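Local coordinates for protein NADPH-flavin oxidoreductase (Vibrio parahaemolyticus serotype O3:K6, PDB 5UU6) that probably uses NADPH to reduce flavins or nitro compounds, working as an FMN-binding oxidoreductase of the nitroreductase family, at residues Arg136-Ala139 / Gln140-Asp143. Residues are numbered along the deposited sequence; the frame is centred on the assembly and turned at random.
Sequences RNNA and QQVD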
loop_
_atom_site.group_PDB
_atom_site.type_symbol
_atom_site.label_atom_id
_atom_site.label_comp_id
_atom_site.label_asym_id
_atom_site.label_seq_id
_atom_site.Cartn_x
_atom_site.Cartn_y
_atom_site.Cartn_z
ATOM N N ARG A 136 -9.773 -12.435 -2.643
ATOM C CA ARG A 136 -10.368 -12.439 -1.302
ATOM C C ARG A 136 -11.815 -12.901 -1.269
ATOM O O ARG A 136 -12.291 -13.195 -0.179
ATOM C CB ARG A 136 -10.264 -11.037 -0.672
ATOM C CG ARG A 136 -8.814 -10.519 -0.594
ATOM C CD ARG A 136 -8.655 -9.506 0.533
ATOM N NE ARG A 136 -9.485 -8.343 0.286
ATOM C CZ ARG A 136 -9.118 -7.303 -0.466
ATOM N NH1 ARG A 136 -7.924 -7.267 -1.050
ATOM N NH2 ARG A 136 -9.945 -6.288 -0.623
ATOM N N ASN A 137 -12.523 -13.005 -2.406
ATOM C CA ASN A 137 -13.841 -13.657 -2.385
ATOM C C ASN A 137 -13.762 -15.049 -1.781
ATOM O O ASN A 137 -14.707 -15.524 -1.140
ATOM C CB ASN A 137 -14.418 -13.798 -3.799
ATOM C CG ASN A 137 -14.757 -12.469 -4.436
ATOM O OD1 ASN A 137 -15.050 -11.489 -3.747
ATOM N ND2 ASN A 137 -14.712 -12.432 -5.773
ATOM N N ASN A 138 -12.671 -15.749 -2.053
ATOM C CA ASN A 138 -12.456 -17.129 -1.665
ATOM C C ASN A 138 -11.088 -17.282 -0.995
ATOM O O ASN A 138 -10.312 -18.188 -1.303
ATOM C CB ASN A 138 -12.589 -17.999 -2.907
ATOM C CG ASN A 138 -14.014 -17.990 -3.452
ATOM O OD1 ASN A 138 -14.881 -18.613 -2.880
ATOM N ND2 ASN A 138 -14.253 -17.262 -4.539
ATOM N N ALA A 139 -10.791 -16.387 -0.050
ATOM C CA ALA A 139 -9.442 -16.290 0.513
ATOM C C ALA A 139 -8.954 -17.640 1.028
ATOM O O ALA A 139 -7.862 -18.099 0.666
ATOM C CB ALA A 139 -9.422 -15.232 1.620
ATOM N N GLN A 140 -9.785 -18.339 1.805
ATOM C CA GLN A 140 -9.336 -19.609 2.376
ATOM C C GLN A 140 -8.946 -20.630 1.294
ATOM O O GLN A 140 -7.927 -21.319 1.426
ATOM C CB GLN A 140 -10.425 -20.198 3.267
ATOM C CG GLN A 140 -10.002 -21.501 3.909
ATOM C CD GLN A 140 -8.787 -21.321 4.823
ATOM O OE1 GLN A 140 -8.598 -20.268 5.434
ATOM N NE2 GLN A 140 -7.964 -22.352 4.912
ATOM N N GLN A 141 -9.755 -20.757 0.234
ATOM C CA GLN A 141 -9.439 -21.720 -0.820
ATOM C C GLN A 141 -8.191 -21.312 -1.603
ATOM O O GLN A 141 -7.423 -22.180 -2.041
ATOM C CB GLN A 141 -10.636 -21.878 -1.770
ATOM C CG GLN A 141 -11.807 -22.693 -1.202
ATOM C CD GLN A 141 -13.003 -22.759 -2.150
ATOM O OE1 GLN A 141 -13.235 -23.778 -2.814
ATOM N NE2 GLN A 141 -13.770 -21.670 -2.214
ATOM N N VAL A 142 -7.984 -20.006 -1.794
ATOM C CA VAL A 142 -6.774 -19.513 -2.458
ATOM C C VAL A 142 -5.548 -19.820 -1.603
ATOM O O VAL A 142 -4.513 -20.296 -2.093
ATOM C CB VAL A 142 -6.908 -17.995 -2.719
ATOM C CG1 VAL A 142 -5.573 -17.385 -3.229
ATOM C CG2 VAL A 142 -8.022 -17.781 -3.750
ATOM N N ASP A 143 -5.658 -19.525 -0.306
ATOM C CA ASP A 143 -4.646 -19.849 0.689
ATOM C C ASP A 143 -4.247 -21.322 0.628
ATOM O O ASP A 143 -3.056 -21.657 0.587
ATOM C CB ASP A 143 -5.226 -19.454 2.066
ATOM C CG ASP A 143 -4.191 -19.447 3.177
ATOM O OD1 ASP A 143 -3.786 -20.548 3.572
ATOM O OD2 ASP A 143 -3.785 -18.339 3.651
#
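N138 and Q141 run side by side at the start of helix 139-145 in this FMN-dependent nitroreductase fold, with N138 in the N-cap position although its side chain caps nothing. The Q141 side chain starts with CB 3.7 Å from the carbonyl O of N138, and CG is turned beside its own backbone N (chi1 -75°). Q141 is modelled in two conformers; in the one described here the chain runs on extended, bringing NE2 alongside the neighbouring amide, 3.3 Å from OD1 of N138. In that conformer the two amide planes stand 75° apart, steeply inclined rather than stacked, and the pairing is tentative. The other branch of the N138 amide, ND2, hydrogen-bonds to the carbonyl O of F66, which ties the helix start to the end of helix 57-66.

The first helical turn closes with a hydrogen bond from V142 N to N138 O, 3.0 Å. Next comes D143 N to A139 O, 2.8 Å and nearly straight at 174°. D143 OD2 accepts a hydrogen bond from the Y234 hydroxyl and forms a salt bridge with K238, while A139 packs on I231 and Y234. V142 faces helix 57-66, against L63 and F66; its CG2, set beside the backbone N, comes back to within 3.4 Å of N138 O.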